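Local coordinates for L-asparaginase I (Vibrio cholerae, PDB 2OCD), which probably catalyses the hydrolysis of L-asparagine to L-aspartate and ammonium, as a homotetrameric cytoplasmic enzyme of the asparaginase 1 family, at residues T115-P120 with R125-A130; P39-P44 with A130-A135. All coordinates share one frame; numbering follows the deposited sequence.

In the fold
Helix 127-141 serves both contacts. Interaction 1 ties its N-terminal end back to the loop that leaves strand 112-115, and interaction 2 packs its next turn against the short 3-10 turn at residues 39-41. The two share Ala130, their centres are 12 Å apart, and along the chain interaction 1 is nested within the loop that interaction 2 closes. They also touch directly, the backbone O of Gln129 lying 4.0 Å from Phe41 CZ. Interaction 1 also borders the predicted active site: the side chain of Pro120 is about 4 Å from that of Thr14, and that of Gln118 about 6 Å from that of Thr91. Interaction 2 lies away from those residues, and both contacts reach the second subunit.

Interaction 1: T115-P120 with R125-A130; sequences TGSQIP and RSDGQA
Ser126 and Asp127 meet the backbone of Gln118 and Ile119 where strand 112-115 of the large mixed sheet passes through a loop into helix 127-141, and Ser126 is the N-cap of that helix. The carboxylate of Asp127 grips two consecutive backbone N-H groups. Gln118 N donates to OD2 of Asp127 at 2.9 Å, nearly straight at 165°, and Ile119 N donates to OD1 of Asp127 at 3.1 Å. Each oxygen uses its syn lone pair, and the two bonds together fix the rotation of the carboxylate. A chi1 of 52° sets CG of Asp127 between its own backbone N and carbonyl carbon, from where both oxygens face the two N-H groups.

Hydroxyl groups make the second set of bonds, converging on Ile119 O. Ser126 OG donates to Ile119 O at 2.6 Å, and Ser117 OG reaches the same oxygen, also at 2.6 Å, from the opposite face of the carbonyl plane; both stand well out of that plane. Ser126 OG meanwhile accepts from Gly128 N at 2.9 Å, the capping bond, and so passes the loop's grip on to the first turn of the helix.

Packing fills in between these bonds. CG2 of Ile119 rests on CA and CB of Ser126, while the CB of Gln118 flanks the carboxylate of Asp127; Gln118 NE2 bonds to Gly168 O. Ile185 of the second subunit covers Gln118, Ile119 and Asp127. Where the two backbones come nearest, at Ser117 and Gly128, CB of Ser117 lies 3.3 Å from Gly128 N and 3.4 Å from Gly128 CA.

Interaction 2: P39-P44 with A130-A135; sequences PEFHRP and ANLLNA
The short 3-10 turn that presents Glu40 and Phe41 to Leu132 and Leu133 is closed by a backbone hydrogen bond from His42 N to Pro39 O, 2.8 Å long. Across the contact itself the meeting is apolar, a case of a loop packed on the flank of a helix in the N-terminal domain of the asparaginase fold.

Phe41 does most of the work. With CG beside its backbone N and anti to the carbonyl carbon (chi1 -72°), the ring extends to the helix and its CE1 corner meets both leucines. CE1 of Phe41 lies 3.8 Å from CG of Leu132, the two side chains crossing at about a right angle. CG of Leu133 sits over one face of the ring, 4.2 Å from CE1 of Phe41, and CE1 also comes within 3.8 Å of the backbone N of Leu133. At the border of the patch, CB of Glu40 touches CD1 of Leu133 at 4.1 Å.

Behind this layer Leu132 packs on Val86 and Leu88 of strand 84-88, which places it between the central sheet and the Phe41 ring. On the loop side, Arg43 pairs with Glu45 and also donates to Ala122 O of the second subunit, while Glu40 packs on Glu40 of that subunit. With no polar bond tying the two segments, their fit probably rests on van der Waals packing, while the His42 N to Pro39 O bond holds the turn that carries Phe41.

Interaction 1: T115-P120 with R125-A130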
loop_
_atom_site.group_PDB
_atom_site.type_symbol
_atom_site.label_atom_id
_atom_site.label_comp_id
_atom_site.label_asym_id
_atom_site.label_seq_id
_atom_site.Cartn_x
_atom_site.Cartn_y
_atom_site.Cartn_z
ATOM N N THR B 115 -11.101 11.997 -19.723
ATOM C CA THR B 115 -11.146 10.622 -19.255
ATOM C C THR B 115 -11.265 9.639 -20.400
ATOM O O THR B 115 -11.282 10.010 -21.576
ATOM C CB THR B 115 -12.262 10.435 -18.181
ATOM O OG1 THR B 115 -12.096 9.175 -17.505
ATOM C CG2 THR B 115 -13.602 10.501 -18.752
ATOM N N GLY B 116 -11.324 8.372 -20.044
ATOM C CA GLY B 116 -11.335 7.286 -21.023
ATOM C C GLY B 116 -11.446 5.962 -20.303
ATOM O O GLY B 116 -11.852 5.893 -19.125
ATOM N N SER B 117 -11.079 4.898 -21.003
ATOM C CA SER B 117 -11.070 3.587 -20.428
ATOM C C SER B 117 -10.173 2.624 -21.223
ATOM O O SER B 117 -9.833 2.872 -22.361
ATOM C CB SER B 117 -12.505 3.062 -20.350
ATOM O OG SER B 117 -12.949 2.587 -21.620
ATOM N N GLN B 118 -9.762 1.544 -20.564
ATOM C CA GLN B 118 -8.995 0.489 -21.205
ATOM C C GLN B 118 -9.919 -0.366 -22.018
ATOM O O GLN B 118 -9.525 -0.879 -23.033
ATOM C CB GLN B 118 -8.339 -0.444 -20.172
ATOM C CG GLN B 118 -7.255 0.181 -19.347
ATOM C CD GLN B 118 -6.694 -0.789 -18.277
ATOM O OE1 GLN B 118 -6.511 -0.407 -17.096
ATOM N NE2 GLN B 118 -6.428 -2.049 -18.686
ATOM N N ILE B 119 -11.125 -0.580 -21.517
ATOM C CA ILE B 119 -12.049 -1.539 -22.112
ATOM C C ILE B 119 -13.222 -0.766 -22.736
ATOM O O ILE B 119 -13.784 0.131 -22.109
ATOM C CB ILE B 119 -12.600 -2.516 -21.023
ATOM C CG1 ILE B 119 -11.473 -3.265 -20.280
ATOM C CG2 ILE B 119 -13.520 -3.506 -21.613
ATOM C CD1 ILE B 119 -10.616 -4.140 -21.155
ATOM N N PRO B 120 -13.633 -1.117 -23.957
ATOM C CA PRO B 120 -14.785 -0.358 -24.434
ATOM C C PRO B 120 -15.987 -0.485 -23.511
ATOM O O PRO B 120 -16.159 -1.516 -22.912
ATOM C CB PRO B 120 -15.107 -0.990 -25.782
ATOM C CG PRO B 120 -13.946 -1.822 -26.119
ATOM C CD PRO B 120 -13.183 -2.145 -24.896
ATOM N N ARG B 125 -18.143 -5.469 -17.933
ATOM C CA ARG B 125 -17.305 -4.875 -16.846
ATOM C C ARG B 125 -16.185 -3.902 -17.286
ATOM O O ARG B 125 -15.070 -3.884 -16.728
ATOM C CB ARG B 125 -16.779 -5.958 -15.873
ATOM C CG ARG B 125 -15.754 -6.953 -16.401
ATOM C CD ARG B 125 -15.661 -8.234 -15.494
ATOM N NE ARG B 125 -15.512 -7.865 -14.101
ATOM C CZ ARG B 125 -14.365 -7.569 -13.509
ATOM N NH1 ARG B 125 -13.225 -7.647 -14.155
ATOM N NH2 ARG B 125 -14.349 -7.205 -12.238
ATOM N N SER B 126 -16.514 -3.062 -18.261
ATOM C CA SER B 126 -15.667 -1.956 -18.632
ATOM C C SER B 126 -15.426 -0.927 -17.499
ATOM O O SER B 126 -16.309 -0.588 -16.755
ATOM C CB SER B 126 -16.290 -1.229 -19.813
ATOM O OG SER B 126 -15.491 -0.123 -20.207
ATOM N N ASP B 127 -14.224 -0.382 -17.442
ATOM C CA ASP B 127 -13.905 0.708 -16.549
ATOM C C ASP B 127 -14.507 2.000 -17.062
ATOM O O ASP B 127 -14.662 2.981 -16.323
ATOM C CB ASP B 127 -12.373 0.847 -16.367
ATOM C CG ASP B 127 -11.608 0.931 -17.697
ATOM O OD1 ASP B 127 -11.912 0.205 -18.671
ATOM O OD2 ASP B 127 -10.669 1.721 -17.769
ATOM N N GLY B 128 -14.851 2.014 -18.344
ATOM C CA GLY B 128 -15.536 3.152 -18.911
ATOM C C GLY B 128 -16.771 3.628 -18.165
ATOM O O GLY B 128 -17.012 4.837 -18.074
ATOM N N GLN B 129 -17.581 2.724 -17.641
ATOM C CA GLN B 129 -18.863 3.221 -17.147
ATOM C C GLN B 129 -18.614 4.013 -15.876
ATOM O O GLN B 129 -19.086 5.126 -15.754
ATOM C CB GLN B 129 -19.949 2.139 -16.982
ATOM C CG GLN B 129 -19.688 1.151 -15.855
ATOM C CD GLN B 129 -20.961 0.639 -15.178
ATOM O OE1 GLN B 129 -20.930 -0.421 -14.516
ATOM N NE2 GLN B 129 -22.084 1.391 -15.324
ATOM N N ALA B 130 -17.812 3.483 -14.962
ATOM C CA ALA B 130 -17.512 4.226 -13.738
ATOM C C ALA B 130 -16.739 5.521 -14.042
ATOM O O ALA B 130 -16.987 6.529 -13.413
ATOM C CB ALA B 130 -16.758 3.360 -12.764
#

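Interaction 2: P39-P44 with A130-A135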
loop_
_atom_site.group_PDB
_atom_site.type_symbol
_atom_site.label_atom_id
_atom_site.label_comp_id
_atom_site.label_asym_id
_atom_site.label_seq_id
_atom_site.Cartn_x
_atom_site.Cartn_y
_atom_site.Cartn_z
ATOM N N PRO B 39 -29.691 3.465 -18.616
ATOM C CA PRO B 39 -30.478 4.238 -17.645
ATOM C C PRO B 39 -29.693 4.908 -16.477
ATOM O O PRO B 39 -30.098 5.979 -15.968
ATOM C CB PRO B 39 -31.456 3.191 -17.110
ATOM C CG PRO B 39 -31.477 2.128 -18.149
ATOM C CD PRO B 39 -30.149 2.070 -18.716
ATOM N N GLU B 40 -28.572 4.287 -16.085
ATOM C CA GLU B 40 -27.652 4.864 -15.062
ATOM C C GLU B 40 -27.299 6.330 -15.347
ATOM O O GLU B 40 -27.070 7.124 -14.414
ATOM C CB GLU B 40 -26.314 4.099 -14.978
ATOM C CG GLU B 40 -26.390 2.589 -15.103
ATOM C CD GLU B 40 -26.130 2.082 -16.530
ATOM O OE1 GLU B 40 -24.996 2.272 -17.026
ATOM O OE2 GLU B 40 -27.055 1.477 -17.133
ATOM N N PHE B 41 -27.189 6.673 -16.631
ATOM C CA PHE B 41 -26.789 8.031 -17.026
ATOM C C PHE B 41 -27.977 9.016 -17.103
ATOM O O PHE B 41 -27.803 10.193 -17.406
ATOM C CB PHE B 41 -26.038 7.979 -18.370
ATOM C CG PHE B 41 -24.657 7.393 -18.269
ATOM C CD1 PHE B 41 -23.567 8.191 -17.987
ATOM C CD2 PHE B 41 -24.449 6.021 -18.417
ATOM C CE1 PHE B 41 -22.312 7.631 -17.872
ATOM C CE2 PHE B 41 -23.169 5.469 -18.306
ATOM C CZ PHE B 41 -22.125 6.254 -18.037
ATOM N N HIS B 42 -29.182 8.530 -16.841
ATOM C CA HIS B 42 -30.391 9.305 -17.055
ATOM C C HIS B 42 -31.251 9.164 -15.807
ATOM O O HIS B 42 -32.193 8.329 -15.716
ATOM C CB HIS B 42 -31.155 8.800 -18.279
ATOM C CG HIS B 42 -30.416 8.937 -19.568
ATOM N ND1 HIS B 42 -30.090 10.160 -20.108
ATOM C CD2 HIS B 42 -29.973 8.008 -20.441
ATOM C CE1 HIS B 42 -29.457 9.977 -21.252
ATOM N NE2 HIS B 42 -29.386 8.679 -21.483
ATOM N N ARG B 43 -30.888 9.951 -14.813
ATOM C CA ARG B 43 -31.565 9.909 -13.544
ATOM C C ARG B 43 -31.379 11.270 -12.928
ATOM O O ARG B 43 -30.375 11.939 -13.189
ATOM C CB ARG B 43 -30.996 8.789 -12.638
ATOM C CG ARG B 43 -29.508 8.892 -12.400
ATOM C CD ARG B 43 -28.982 7.699 -11.666
ATOM N NE ARG B 43 -29.482 7.723 -10.303
ATOM C CZ ARG B 43 -29.664 6.657 -9.525
ATOM N NH1 ARG B 43 -29.354 5.429 -9.931
ATOM N NH2 ARG B 43 -30.170 6.831 -8.331
ATOM N N PRO B 44 -32.343 11.668 -12.088
ATOM C CA PRO B 44 -32.474 13.045 -11.587
ATOM C C PRO B 44 -31.197 13.594 -10.985
ATOM O O PRO B 44 -30.905 14.772 -11.107
ATOM C CB PRO B 44 -33.567 12.910 -10.515
ATOM C CG PRO B 44 -34.403 11.787 -11.009
ATOM C CD PRO B 44 -33.408 10.800 -11.545
ATOM N N ALA B 130 -17.812 3.483 -14.962
ATOM C CA ALA B 130 -17.512 4.226 -13.738
ATOM C C ALA B 130 -16.739 5.521 -14.042
ATOM O O ALA B 130 -16.987 6.529 -13.413
ATOM C CB ALA B 130 -16.758 3.360 -12.764
ATOM N N ASN B 131 -15.814 5.492 -14.992
ATOM C CA ASN B 131 -15.019 6.664 -15.310
ATOM C C ASN B 131 -15.877 7.778 -15.927
ATOM O O ASN B 131 -15.714 8.932 -15.592
ATOM C CB ASN B 131 -13.893 6.316 -16.295
ATOM C CG ASN B 131 -12.665 5.664 -15.641
ATOM O OD1 ASN B 131 -11.834 5.101 -16.344
ATOM N ND2 ASN B 131 -12.525 5.780 -14.339
ATOM N N LEU B 132 -16.795 7.448 -16.814
ATOM C CA LEU B 132 -17.674 8.472 -17.362
ATOM C C LEU B 132 -18.761 8.901 -16.366
ATOM O O LEU B 132 -19.117 10.095 -16.268
ATOM C CB LEU B 132 -18.338 8.004 -18.659
ATOM C CG LEU B 132 -19.159 9.057 -19.407
ATOM C CD1 LEU B 132 -18.434 10.383 -19.642
ATOM C CD2 LEU B 132 -19.677 8.475 -20.712
ATOM N N LEU B 133 -19.293 7.927 -15.645
ATOM C CA LEU B 133 -20.299 8.189 -14.650
ATOM C C LEU B 133 -19.795 9.206 -13.642
ATOM O O LEU B 133 -20.405 10.229 -13.410
ATOM C CB LEU B 133 -20.707 6.884 -13.977
ATOM C CG LEU B 133 -22.189 6.806 -13.708
ATOM C CD1 LEU B 133 -22.655 5.334 -13.647
ATOM C CD2 LEU B 133 -22.412 7.581 -12.384
ATOM N N ASN B 134 -18.660 8.942 -13.034
ATOM C CA ASN B 134 -18.174 9.859 -12.009
ATOM C C ASN B 134 -17.584 11.171 -12.548
ATOM O O ASN B 134 -17.600 12.188 -11.832
ATOM C CB ASN B 134 -17.129 9.163 -11.136
ATOM C CG ASN B 134 -17.720 8.119 -10.192
ATOM O OD1 ASN B 134 -18.944 8.033 -10.016
ATOM N ND2 ASN B 134 -16.830 7.304 -9.582
ATOM N N ALA B 135 -17.025 11.142 -13.767
ATOM C CA ALA B 135 -16.517 12.353 -14.396
ATOM C C ALA B 135 -17.679 13.278 -14.525
ATOM O O ALA B 135 -17.586 14.468 -14.177
ATOM C CB ALA B 135 -15.931 12.092 -15.787
#